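Local coordinates for uncharacterized protein (Bacteroides ovatus, PDB 4DQA) that is of unknown function but probably binds carbohydrate, joining an N-terminal BT_3987-like (DUF1735) domain to a concanavalin A-like lectin/glucanase domain, at residues 16-21 with 27-32; 56-61 with 130-135; 148-153 with 314-319; 266-269 with 275-278. One frame throughout, in Å; residues are numbered along the deposited sequence. Where two conformers were deposited one is given.

Interaction 1: residues 16-21 with 27-32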
loop_
_atom_site.group_PDB
_atom_site.type_symbol
_atom_site.label_atom_id
_atom_site.label_comp_id
_atom_site.label_asym_id
_atom_site.label_seq_id
_atom_site.Cartn_x
_atom_site.Cartn_y
_atom_site.Cartn_z
ATOM N N TYR A 16 9.061 -5.363 -22.517
ATOM C CA TYR A 16 8.343 -4.115 -22.823
ATOM C C TYR A 16 7.537 -3.642 -21.619
ATOM O O TYR A 16 6.995 -4.453 -20.882
ATOM C CB TYR A 16 7.388 -4.331 -23.999
ATOM C CG TYR A 16 8.104 -4.487 -25.309
ATOM C CD1 TYR A 16 8.514 -5.736 -25.752
ATOM C CD2 TYR A 16 8.400 -3.377 -26.097
ATOM C CE1 TYR A 16 9.186 -5.885 -26.961
ATOM C CE2 TYR A 16 9.074 -3.511 -27.303
ATOM C CZ TYR A 16 9.465 -4.765 -27.728
ATOM O OH TYR A 16 10.135 -4.892 -28.927
ATOM N N ASN A 17 7.456 -2.333 -21.428
ATOM C CA ASN A 17 6.763 -1.742 -20.287
ATOM C C ASN A 17 5.619 -0.847 -20.721
ATOM O O ASN A 17 5.789 0.012 -21.584
ATOM C CB ASN A 17 7.735 -0.932 -19.429
ATOM C CG ASN A 17 8.813 -1.797 -18.809
ATOM O OD1 ASN A 17 8.643 -2.327 -17.711
ATOM N ND2 ASN A 17 9.926 -1.953 -19.514
ATOM N N PHE A 18 4.457 -1.047 -20.104
ATOM C CA PHE A 18 3.254 -0.280 -20.406
ATOM C C PHE A 18 2.666 0.245 -19.111
ATOM O O PHE A 18 2.832 -0.358 -18.056
ATOM C CB PHE A 18 2.207 -1.139 -21.113
ATOM C CG PHE A 18 2.669 -1.716 -22.412
ATOM C CD1 PHE A 18 2.902 -0.903 -23.508
ATOM C CD2 PHE A 18 2.852 -3.082 -22.548
ATOM C CE1 PHE A 18 3.322 -1.448 -24.713
ATOM C CE2 PHE A 18 3.263 -3.623 -23.749
ATOM C CZ PHE A 18 3.503 -2.808 -24.828
ATOM N N SER A 19 1.963 1.365 -19.201
ATOM C CA SER A 19 1.308 1.963 -18.050
ATOM C C SER A 19 -0.192 1.809 -18.239
ATOM O O SER A 19 -0.713 2.057 -19.330
ATOM C CB SER A 19 1.682 3.442 -17.954
ATOM O OG SER A 19 0.990 4.071 -16.891
ATOM N N VAL A 20 -0.883 1.364 -17.195
ATOM C CA VAL A 20 -2.337 1.268 -17.241
ATOM C C VAL A 20 -2.911 2.574 -16.707
ATOM O O VAL A 20 -2.916 2.819 -15.500
ATOM C CB VAL A 20 -2.845 0.060 -16.433
ATOM C CG1 VAL A 20 -4.369 -0.014 -16.473
ATOM C CG2 VAL A 20 -2.236 -1.225 -16.994
ATOM N N GLU A 21 -3.357 3.423 -17.623
ATOM C CA GLU A 21 -3.871 4.734 -17.241
ATOM C C GLU A 21 -5.208 4.573 -16.533
ATOM O O GLU A 21 -5.850 3.528 -16.626
ATOM C CB GLU A 21 -4.027 5.634 -18.469
HETATM N N MSE A 27 -6.311 -2.541 -24.030
HETATM C CA MSE A 27 -5.245 -2.012 -24.860
HETATM C C MSE A 27 -4.727 -3.092 -25.793
HETATM O O MSE A 27 -4.920 -4.280 -25.542
HETATM C CB MSE A 27 -4.112 -1.440 -24.014
HETATM C CG MSE A 27 -3.327 -2.466 -23.275
HETATM SE SE MSE A 27 -1.625 -1.731 -22.691
HETATM C CE MSE A 27 -0.801 -1.464 -24.443
ATOM N N THR A 28 -4.084 -2.666 -26.873
ATOM C CA THR A 28 -3.522 -3.598 -27.836
ATOM C C THR A 28 -2.039 -3.331 -27.993
ATOM O O THR A 28 -1.583 -2.193 -27.873
ATOM C CB THR A 28 -4.198 -3.460 -29.214
ATOM O OG1 THR A 28 -4.071 -2.108 -29.677
ATOM C CG2 THR A 28 -5.660 -3.833 -29.127
ATOM N N PHE A 29 -1.286 -4.394 -28.241
ATOM C CA PHE A 29 0.115 -4.262 -28.593
ATOM C C PHE A 29 0.528 -5.317 -29.620
ATOM O O PHE A 29 -0.184 -6.315 -29.844
ATOM C CB PHE A 29 1.002 -4.320 -27.328
ATOM C CG PHE A 29 0.993 -5.653 -26.620
ATOM C CD1 PHE A 29 1.901 -6.634 -26.956
ATOM C CD2 PHE A 29 0.094 -5.912 -25.603
ATOM C CE1 PHE A 29 1.913 -7.858 -26.310
ATOM C CE2 PHE A 29 0.114 -7.136 -24.955
ATOM C CZ PHE A 29 1.017 -8.104 -25.314
ATOM N N ASP A 30 1.674 -5.075 -30.242
ATOM C CA ASP A 30 2.184 -5.889 -31.333
ATOM C C ASP A 30 3.085 -6.973 -30.778
ATOM O O ASP A 30 3.885 -6.731 -29.866
ATOM C CB ASP A 30 2.967 -5.018 -32.316
ATOM C CG ASP A 30 2.080 -4.012 -33.050
ATOM O OD1 ASP A 30 0.868 -4.269 -33.202
ATOM O OD2 ASP A 30 2.606 -2.963 -33.476
ATOM N N LEU A 31 2.953 -8.161 -31.347
ATOM C CA LEU A 31 3.767 -9.305 -30.989
ATOM C C LEU A 31 4.461 -9.809 -32.244
ATOM O O LEU A 31 3.794 -10.232 -33.209
ATOM C CB LEU A 31 2.897 -10.399 -30.389
ATOM C CG LEU A 31 3.632 -11.651 -29.940
ATOM C CD1 LEU A 31 4.567 -11.293 -28.796
ATOM C CD2 LEU A 31 2.604 -12.702 -29.548
ATOM N N VAL A 32 5.795 -9.778 -32.222
ATOM C CA VAL A 32 6.631 -10.170 -33.349
ATOM C C VAL A 32 7.827 -10.994 -32.876
ATOM O O VAL A 32 8.532 -10.607 -31.938
ATOM C CB VAL A 32 7.148 -8.923 -34.094
ATOM C CG1 VAL A 32 8.064 -9.301 -35.229
ATOM C CG2 VAL A 32 5.982 -8.111 -34.632
#
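A selenomethionine methyl sits on the face of a phenylalanine ring: M27 CE lies 4.0 Å from the centroid of the F18 ring, 18° off the ring normal, a CH-pi contact displaced toward the CG-CD1 side. The selenium stands farther back and oblique, 4.8 Å from the same centroid, which makes the pair a Met-aromatic contact carried chiefly by the methyl. The bend at the end of the M27 chain (chi3 -66°) turns CE over the ring. At the far end of F18, CZ meets F29 CB at 3.8 Å, and CE2 stands over one face of the F29 ring. The two rings are tilted 32° to each other, an oblique pair with centroids 5.6 Å apart.

The strands carrying these residues, 15-19 and 27-35, belong to different sheets of the N-terminal domain, so the contact packs one sheet on the other, consistent with the E-set-like beta fold expected of this domain. F131 and F133 of strand 128-135 extend the aromatic layer, F133 meeting the F18 ring and F131 that of F29. With no hydrogen bond between the two segments, their cohesion rests on dispersion and on weak methyl, selenium and ring contacts.

Interaction 2: residues 56-61 with 130-135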
loop_
_atom_site.group_PDB
_atom_site.type_symbol
_atom_site.label_atom_id
_atom_site.label_comp_id
_atom_site.label_asym_id
_atom_site.label_seq_id
_atom_site.Cartn_x
_atom_site.Cartn_y
_atom_site.Cartn_z
ATOM N N ASP A 56 7.311 -16.892 -11.908
ATOM C CA ASP A 56 7.936 -17.213 -10.644
ATOM C C ASP A 56 9.458 -17.283 -10.787
ATOM O O ASP A 56 10.181 -16.803 -9.907
ATOM C CB ASP A 56 7.371 -18.523 -10.092
ATOM C CG ASP A 56 5.849 -18.491 -9.931
ATOM O OD1 ASP A 56 5.291 -17.426 -9.612
ATOM O OD2 ASP A 56 5.220 -19.551 -10.120
ATOM N N GLU A 57 9.954 -17.892 -11.862
ATOM C CA GLU A 57 11.402 -17.927 -12.076
ATOM C C GLU A 57 11.991 -16.544 -12.238
ATOM O O GLU A 57 13.090 -16.276 -11.757
ATOM C CB GLU A 57 11.794 -18.737 -13.301
ATOM C CG GLU A 57 11.655 -20.211 -13.187
ATOM C CD GLU A 57 12.191 -20.900 -14.423
ATOM O OE1 GLU A 57 11.462 -20.981 -15.421
ATOM O OE2 GLU A 57 13.334 -21.379 -14.385
ATOM N N TYR A 58 11.276 -15.680 -12.954
ATOM C CA TYR A 58 11.733 -14.313 -13.162
ATOM C C TYR A 58 11.778 -13.597 -11.818
ATOM O O TYR A 58 12.769 -12.955 -11.451
ATOM C CB TYR A 58 10.777 -13.595 -14.144
ATOM C CG TYR A 58 11.267 -12.242 -14.597
ATOM C CD1 TYR A 58 11.137 -11.149 -13.784
ATOM C CD2 TYR A 58 11.816 -12.075 -15.865
ATOM C CE1 TYR A 58 11.571 -9.902 -14.191
ATOM C CE2 TYR A 58 12.258 -10.821 -16.288
ATOM C CZ TYR A 58 12.128 -9.757 -15.447
ATOM O OH TYR A 58 12.564 -8.481 -15.818
ATOM N N ASN A 59 10.716 -13.715 -11.044
ATOM C CA ASN A 59 10.669 -13.018 -9.764
ATOM C C ASN A 59 11.756 -13.540 -8.831
ATOM O O ASN A 59 12.362 -12.775 -8.077
ATOM C CB ASN A 59 9.305 -13.193 -9.119
ATOM C CG ASN A 59 8.235 -12.287 -9.735
ATOM O OD1 ASN A 59 8.538 -11.258 -10.342
ATOM N ND2 ASN A 59 6.986 -12.683 -9.573
ATOM N N ALA A 60 12.038 -14.837 -8.889
ATOM C CA ALA A 60 13.093 -15.385 -8.021
ATOM C C ALA A 60 14.484 -14.903 -8.465
ATOM O O ALA A 60 15.353 -14.598 -7.642
ATOM C CB ALA A 60 13.011 -16.897 -8.007
ATOM N N LYS A 61 14.714 -14.858 -9.763
ATOM C CA LYS A 61 15.997 -14.438 -10.323
ATOM C C LYS A 61 16.310 -12.977 -10.014
ATOM O O LYS A 61 17.460 -12.611 -9.723
ATOM C CB LYS A 61 15.981 -14.664 -11.827
ATOM C CG LYS A 61 17.273 -14.335 -12.554
ATOM C CD LYS A 61 17.192 -14.862 -13.986
ATOM C CE LYS A 61 18.440 -14.536 -14.766
ATOM N NZ LYS A 61 18.306 -15.004 -16.185
ATOM N N TYR A 130 8.384 -10.672 -22.552
ATOM C CA TYR A 130 7.738 -10.243 -21.314
ATOM C C TYR A 130 7.158 -8.849 -21.472
ATOM O O TYR A 130 7.856 -7.912 -21.858
ATOM C CB TYR A 130 8.737 -10.243 -20.155
ATOM C CG TYR A 130 9.370 -11.577 -19.856
ATOM C CD1 TYR A 130 10.465 -12.032 -20.587
ATOM C CD2 TYR A 130 8.899 -12.376 -18.832
ATOM C CE1 TYR A 130 11.047 -13.237 -20.321
ATOM C CE2 TYR A 130 9.492 -13.582 -18.549
ATOM C CZ TYR A 130 10.555 -14.022 -19.314
ATOM O OH TYR A 130 11.154 -15.248 -19.051
ATOM N N PHE A 131 5.861 -8.734 -21.246
ATOM C CA PHE A 131 5.184 -7.457 -21.321
ATOM C C PHE A 131 4.729 -7.083 -19.921
ATOM O O PHE A 131 3.990 -7.816 -19.293
ATOM C CB PHE A 131 4.002 -7.567 -22.273
ATOM C CG PHE A 131 4.420 -7.946 -23.674
ATOM C CD1 PHE A 131 4.793 -6.966 -24.596
ATOM C CD2 PHE A 131 4.511 -9.268 -24.035
ATOM C CE1 PHE A 131 5.201 -7.324 -25.882
ATOM C CE2 PHE A 131 4.920 -9.629 -25.322
ATOM C CZ PHE A 131 5.275 -8.655 -26.232
ATOM N N PHE A 132 5.203 -5.943 -19.444
ATOM C CA PHE A 132 4.965 -5.524 -18.074
ATOM C C PHE A 132 3.962 -4.378 -18.055
ATOM O O PHE A 132 3.956 -3.496 -18.930
ATOM C CB PHE A 132 6.274 -5.096 -17.433
ATOM C CG PHE A 132 7.276 -6.197 -17.324
ATOM C CD1 PHE A 132 7.168 -7.143 -16.332
ATOM C CD2 PHE A 132 8.337 -6.286 -18.204
ATOM C CE1 PHE A 132 8.090 -8.151 -16.212
ATOM C CE2 PHE A 132 9.264 -7.294 -18.094
ATOM C CZ PHE A 132 9.142 -8.238 -17.095
ATOM N N PHE A 133 3.091 -4.406 -17.053
ATOM C CA PHE A 133 2.029 -3.412 -16.928
ATOM C C PHE A 133 2.037 -2.895 -15.504
ATOM O O PHE A 133 1.941 -3.663 -14.547
ATOM C CB PHE A 133 0.678 -4.040 -17.256
ATOM C CG PHE A 133 0.625 -4.668 -18.601
ATOM C CD1 PHE A 133 1.104 -5.965 -18.793
ATOM C CD2 PHE A 133 0.134 -3.976 -19.697
ATOM C CE1 PHE A 133 1.075 -6.550 -20.044
ATOM C CE2 PHE A 133 0.110 -4.568 -20.950
ATOM C CZ PHE A 133 0.585 -5.848 -21.119
ATOM N N SER A 134 2.203 -1.587 -15.355
ATOM C CA SER A 134 2.192 -0.997 -14.035
ATOM C C SER A 134 0.841 -0.329 -13.820
ATOM O O SER A 134 0.265 0.275 -14.736
ATOM C CB SER A 134 3.327 0.007 -13.900
ATOM O OG SER A 134 3.330 0.922 -14.984
ATOM N N LYS A 135 0.301 -0.483 -12.620
ATOM C CA LYS A 135 -0.935 0.201 -12.303
ATOM C C LYS A 135 -0.760 0.907 -10.976
ATOM O O LYS A 135 -0.783 0.279 -9.925
ATOM C CB LYS A 135 -2.112 -0.739 -12.259
ATOM C CG LYS A 135 -3.418 0.034 -12.325
ATOM C CD LYS A 135 -4.623 -0.877 -12.420
ATOM C CE LYS A 135 -5.907 -0.066 -12.499
ATOM N NZ LYS A 135 -7.112 -0.931 -12.596
#
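Helix 52-62 lies against strand 128-135 with its backbone well clear of it: the nearest CA atoms, those of Y58 and Y130, are 9.9 Å apart. One turn of the helix is marked by the A60 N to D56 O and K61 N to E57 O bonds, while the strand is extended, presenting Y130 and F132 to the helix and F131 and F133 to the opposite side of its sheet. Three rings, Y58, Y130 and F132, bridge the gap as an aromatic cluster, packing the helix onto a sheet of the N-terminal beta domain.

Y58 comes down from the helix onto both strand rings, meeting Y130 through CD2 and F132 through its phenol end. Its CG is anti to the backbone N (chi1 -171°), which directs the ring off the helix to the strand. CD2 of Y58 rests over one face of the Y130 ring, near its rim, 3.9 Å from Y130 CE2; the planes are inclined at 43°. F132 comes from the opposite direction and brings CZ to Y58, with the ring planes at 51°. Both pairs are oblique, with centroids 5.2 Å apart for Y58 and Y130 and 5.6 Å for Y58 and F132. Y62 and Y66 add further rings around Y58 and F132. The Y58 hydroxyl is hydrogen-bonded to the E15 carboxylate through OE2, while the same OH oxygen lies 3.7 Å from F132 CZ.

Interaction 3: residues 148-153 with 314-319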
loop_
_atom_site.group_PDB
_atom_site.type_symbol
_atom_site.label_atom_id
_atom_site.label_comp_id
_atom_site.label_asym_id
_atom_site.label_seq_id
_atom_site.Cartn_x
_atom_site.Cartn_y
_atom_site.Cartn_z
ATOM N N HIS A 148 -13.045 16.633 15.613
ATOM C CA HIS A 148 -13.686 15.359 15.313
ATOM C C HIS A 148 -12.985 14.221 15.994
ATOM O O HIS A 148 -11.758 14.194 16.139
ATOM C CB HIS A 148 -13.716 15.149 13.792
ATOM C CG HIS A 148 -14.534 16.174 13.102
ATOM N ND1 HIS A 148 -14.020 17.375 12.694
ATOM C CD2 HIS A 148 -15.865 16.244 12.894
ATOM C CE1 HIS A 148 -14.990 18.126 12.190
ATOM N NE2 HIS A 148 -16.115 17.455 12.303
ATOM N N TYR A 149 -13.780 13.246 16.420
ATOM C CA TYR A 149 -13.288 12.084 17.122
ATOM C C TYR A 149 -13.829 10.815 16.481
ATOM O O TYR A 149 -14.910 10.815 15.856
ATOM C CB TYR A 149 -13.735 12.090 18.593
ATOM C CG TYR A 149 -15.223 11.934 18.782
ATOM C CD1 TYR A 149 -15.794 10.671 18.876
ATOM C CD2 TYR A 149 -16.059 13.036 18.871
ATOM C CE1 TYR A 149 -17.167 10.520 19.031
ATOM C CE2 TYR A 149 -17.451 12.861 19.032
ATOM C CZ TYR A 149 -17.967 11.609 19.101
ATOM O OH TYR A 149 -19.345 11.428 19.248
ATOM N N ILE A 150 -13.075 9.726 16.652
ATOM C CA ILE A 150 -13.601 8.381 16.536
ATOM C C ILE A 150 -13.303 7.661 17.829
ATOM O O ILE A 150 -12.133 7.560 18.223
ATOM C CB ILE A 150 -12.990 7.610 15.371
ATOM C CG1 ILE A 150 -13.079 8.392 14.069
ATOM C CG2 ILE A 150 -13.689 6.272 15.226
ATOM C CD1 ILE A 150 -12.350 7.737 12.923
ATOM N N SER A 151 -14.352 7.222 18.513
ATOM C CA SER A 151 -14.247 6.428 19.738
ATOM C C SER A 151 -14.256 4.955 19.326
ATOM O O SER A 151 -15.200 4.491 18.699
ATOM C CB SER A 151 -15.420 6.710 20.666
ATOM O OG SER A 151 -15.497 5.803 21.777
ATOM N N VAL A 152 -13.208 4.224 19.700
ATOM C CA VAL A 152 -13.029 2.805 19.350
ATOM C C VAL A 152 -13.022 1.897 20.560
ATOM O O VAL A 152 -12.282 2.097 21.523
ATOM C CB VAL A 152 -11.684 2.629 18.616
ATOM C CG1 VAL A 152 -11.403 1.160 18.355
ATOM C CG2 VAL A 152 -11.639 3.443 17.352
ATOM N N LYS A 153 -13.855 0.872 20.516
ATOM C CA LYS A 153 -13.838 -0.153 21.542
ATOM C C LYS A 153 -13.293 -1.411 20.889
ATOM O O LYS A 153 -13.865 -1.923 19.921
ATOM C CB LYS A 153 -15.246 -0.393 22.072
ATOM C CG LYS A 153 -15.289 -1.206 23.356
ATOM C CD LYS A 153 -16.633 -1.064 24.068
ATOM N N LEU A 314 -7.592 -2.706 13.520
ATOM C CA LEU A 314 -8.397 -1.547 13.170
ATOM C C LEU A 314 -7.821 -0.948 11.907
ATOM O O LEU A 314 -6.600 -0.832 11.782
ATOM C CB LEU A 314 -8.326 -0.506 14.279
ATOM C CG LEU A 314 -9.145 0.755 14.001
ATOM C CD1 LEU A 314 -10.616 0.398 14.119
ATOM C CD2 LEU A 314 -8.766 1.903 14.917
ATOM N N TYR A 315 -8.680 -0.563 10.975
ATOM C CA TYR A 315 -8.227 0.060 9.720
ATOM C C TYR A 315 -9.247 1.038 9.217
ATOM O O TYR A 315 -10.339 0.648 8.817
ATOM C CB TYR A 315 -8.019 -1.048 8.687
ATOM C CG TYR A 315 -7.348 -0.657 7.375
ATOM C CD1 TYR A 315 -6.692 0.559 7.198
ATOM C CD2 TYR A 315 -7.370 -1.551 6.325
ATOM C CE1 TYR A 315 -6.063 0.868 5.975
ATOM C CE2 TYR A 315 -6.774 -1.256 5.121
ATOM C CZ TYR A 315 -6.084 -0.071 4.963
ATOM O OH TYR A 315 -5.504 0.171 3.742
ATOM N N TYR A 316 -8.890 2.320 9.198
ATOM C CA TYR A 316 -9.695 3.319 8.540
ATOM C C TYR A 316 -8.898 3.929 7.402
ATOM O O TYR A 316 -7.930 4.669 7.632
ATOM C CB TYR A 316 -10.102 4.434 9.515
ATOM C CG TYR A 316 -11.166 4.032 10.514
ATOM C CD1 TYR A 316 -12.462 3.749 10.092
ATOM C CD2 TYR A 316 -10.876 3.898 11.866
ATOM C CE1 TYR A 316 -13.440 3.372 10.998
ATOM C CE2 TYR A 316 -11.841 3.542 12.781
ATOM C CZ TYR A 316 -13.131 3.256 12.341
ATOM O OH TYR A 316 -14.114 2.886 13.228
ATOM N N LYS A 317 -9.326 3.668 6.172
ATOM C CA LYS A 317 -8.686 4.289 5.013
ATOM C C LYS A 317 -8.981 5.788 4.970
ATOM O O LYS A 317 -8.113 6.584 4.628
ATOM C CB LYS A 317 -9.154 3.629 3.712
ATOM C CG LYS A 317 -8.767 2.160 3.658
ATOM C CD LYS A 317 -9.092 1.460 2.321
ATOM C CE LYS A 317 -8.228 1.968 1.164
ATOM N NZ LYS A 317 -6.760 1.683 1.374
ATOM N N LEU A 318 -10.212 6.138 5.299
ATOM C CA LEU A 318 -10.732 7.518 5.211
ATOM C C LEU A 318 -10.650 8.095 3.791
ATOM O O LEU A 318 -10.292 9.250 3.598
ATOM C CB LEU A 318 -10.095 8.443 6.275
ATOM C CG LEU A 318 -10.157 7.913 7.688
ATOM C CD1 LEU A 318 -9.472 8.877 8.641
ATOM C CD2 LEU A 318 -11.573 7.631 8.147
ATOM N N ASP A 319 -10.988 7.254 2.823
ATOM C CA ASP A 319 -11.032 7.640 1.431
ATOM C C ASP A 319 -12.439 7.629 0.868
ATOM O O ASP A 319 -12.615 7.773 -0.344
ATOM C CB ASP A 319 -10.126 6.739 0.594
ATOM C CG ASP A 319 -10.622 5.296 0.537
ATOM O OD1 ASP A 319 -11.516 4.943 1.329
ATOM O OD2 ASP A 319 -10.072 4.518 -0.286
#
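Two facing sheets of the lectin-like domain meet here, strand 150-152 from one and strand 312-316 from the other, through side chains that fill the space between them. I150 and V152 project from the first strand, L314 and Y316 from the second, and all four are buried. The backbones stay apart, with V152 CA 8.9 Å from L314 CA and I150 CA 10.2 Å from Y316 CA, and no hydrogen bond joins the segments.

L314 adopts two conformers; in one of them its CD2 methyl meets V152 CG2 end on, at 4.1 Å, and the other may meet V152 differently. I150 and Y316 overlap lengthwise, each running past the other from its own strand. The I150 CG2 branch lies beside the phenol end of Y316, 4.0 Å from Y316 OH and 4.1 Å from Y316 CE2, while its other branch carries CD1 over one face of the tyrosine ring, offset toward the rim. The extended branch (chi2 174°) brings CD1 down obliquely over that face.

Such face-to-face packing of antiparallel sheets forms the interior of the concanavalin A-like beta sandwich expected for this lectin-like domain. I150 bonds through its backbone to I266 and V152 to F264, so strand 264-266 flanks the first strand; L314 pairs with V288 of strand 282-289. I336 touches both V152 and L314. The Y316 hydroxyl, carried across the interior on its ring, is not left without a polar partner: it is hydrogen-bonded to the backbone oxygen of I329 in strand 328-330 of the facing sheet.

Interaction 4: residues 266-269 with 275-278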
loop_
_atom_site.group_PDB
_atom_site.type_symbol
_atom_site.label_atom_id
_atom_site.label_comp_id
_atom_site.label_asym_id
_atom_site.label_seq_id
_atom_site.Cartn_x
_atom_site.Cartn_y
_atom_site.Cartn_z
ATOM N N ILE A 266 -9.401 8.360 18.238
ATOM C CA ILE A 266 -8.660 8.939 17.123
ATOM C C ILE A 266 -9.091 10.395 16.996
ATOM O O ILE A 266 -10.281 10.715 17.024
ATOM C CB ILE A 266 -8.956 8.198 15.790
ATOM C CG1 ILE A 266 -8.490 6.747 15.910
ATOM C CG2 ILE A 266 -8.286 8.904 14.617
ATOM C CD1 ILE A 266 -9.103 5.822 14.871
ATOM N N GLY A 267 -8.126 11.308 16.927
ATOM C CA GLY A 267 -8.394 12.689 16.551
ATOM C C GLY A 267 -8.792 13.666 17.636
ATOM O O GLY A 267 -8.623 14.867 17.433
ATOM N N ARG A 268 -9.347 13.187 18.749
ATOM C CA ARG A 268 -9.889 14.065 19.796
ATOM C C ARG A 268 -10.304 13.159 20.945
ATOM O O ARG A 268 -10.901 12.114 20.694
ATOM C CB ARG A 268 -11.105 14.837 19.262
ATOM C CG ARG A 268 -11.917 15.593 20.287
ATOM C CD ARG A 268 -13.158 16.198 19.665
ATOM N NE ARG A 268 -14.041 16.807 20.647
ATOM C CZ ARG A 268 -15.286 17.214 20.411
ATOM N NH1 ARG A 268 -15.828 17.047 19.206
ATOM N NH2 ARG A 268 -15.981 17.770 21.395
ATOM N N ILE A 269 -9.918 13.510 22.172
ATOM C CA ILE A 269 -10.225 12.707 23.353
ATOM C C ILE A 269 -11.538 13.256 23.868
ATOM O O ILE A 269 -11.598 14.103 24.773
ATOM C CB ILE A 269 -9.133 12.769 24.428
ATOM C CG1 ILE A 269 -7.752 12.570 23.799
ATOM C CG2 ILE A 269 -9.390 11.670 25.436
ATOM C CD1 ILE A 269 -6.608 12.977 24.738
ATOM N N GLY A 275 -8.658 18.329 28.819
ATOM C CA GLY A 275 -8.419 18.875 27.496
ATOM C C GLY A 275 -8.647 17.820 26.437
ATOM O O GLY A 275 -8.053 16.730 26.478
ATOM N N GLU A 276 -9.510 18.124 25.474
ATOM C CA GLU A 276 -9.822 17.137 24.443
ATOM C C GLU A 276 -8.734 17.034 23.368
ATOM O O GLU A 276 -8.680 16.056 22.609
ATOM C CB GLU A 276 -11.172 17.422 23.794
ATOM C CG GLU A 276 -12.321 17.362 24.776
ATOM C CD GLU A 276 -13.703 17.452 24.143
ATOM O OE1 GLU A 276 -13.845 18.068 23.083
ATOM O OE2 GLU A 276 -14.665 16.996 24.789
ATOM N N ARG A 277 -7.887 18.052 23.290
ATOM C CA ARG A 277 -6.683 17.976 22.476
ATOM C C ARG A 277 -6.948 17.546 21.021
ATOM O O ARG A 277 -6.299 16.648 20.471
ATOM C CB ARG A 277 -5.648 17.087 23.169
ATOM C CG ARG A 277 -5.240 17.639 24.516
ATOM C CD ARG A 277 -4.673 16.583 25.443
ATOM N NE ARG A 277 -4.622 17.093 26.800
ATOM C CZ ARG A 277 -4.262 16.376 27.854
ATOM N NH1 ARG A 277 -3.815 15.142 27.699
ATOM N NH2 ARG A 277 -4.329 16.920 29.057
ATOM N N PRO A 278 -7.875 18.243 20.356
ATOM C CA PRO A 278 -8.192 17.841 18.983
ATOM C C PRO A 278 -7.059 18.045 17.984
ATOM O O PRO A 278 -6.323 19.043 18.041
ATOM C CB PRO A 278 -9.358 18.750 18.603
ATOM C CG PRO A 278 -9.225 19.952 19.514
ATOM C CD PRO A 278 -8.650 19.415 20.793
#
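G267 faces P278 through its carbonyl: P278 CA approaches G267 O at 3.4 Å, a CA-H...O contact. The positive phi of G267 favours glycine where the chain leaves strand 264-266. R268 follows, its side chain extended alongside that of E276 and pointing the same way. In a salt bridge its guanidinium holds one carboxylate oxygen side-on, with R268 NE 2.8 Å and R268 NH2 2.7 Å from E276 OE1, both bonds bent to about 140° at the hydrogen. That oxygen lies close to the guanidinium plane, but the carboxylate is turned 53° against it: NH2 comes to the syn side, 21° out of the carboxylate plane, whereas NE arrives from above it. I269 then supplies the backbone link, with I269 N 2.9 Å from E276 O. Its CD1 packs against the CD methylene of R277.

The two segments run in nearly opposite directions and close a loop between strands 264-266 and 282-289. E276 OE2 accepts from G271 N inside that loop; R277 binds W274 O through NH2 and makes a salt bridge to E184 through NH1. Two donors on OE1 and a third on OE2 probably favour the ionised carboxylate, so that salt bridge and backbone bond together fasten the loop's base.

How the interactions relate
The four contacts follow the chain in two pairs, one in each domain of the elongated molecule. Interactions 1 and 2, their centres 14 Å apart, meet on one sheet of the N-terminal domain, where strands 15-19 and 128-135 are parallel neighbours. Interaction 1 packs one side of that sheet, interaction 2 the helix side. In the lectin-like domain, interaction 4 is nested within the loop closed by interaction 3, with centres 13 Å apart; strands 150-152 and 264-266 are antiparallel neighbours, so interaction 4's loop leaves the strand beside interaction 3. The two pairs lie on opposite sides of the chain's centre without touching; even interactions 2 and 3 come no nearer than about 13 Å between nearest atoms.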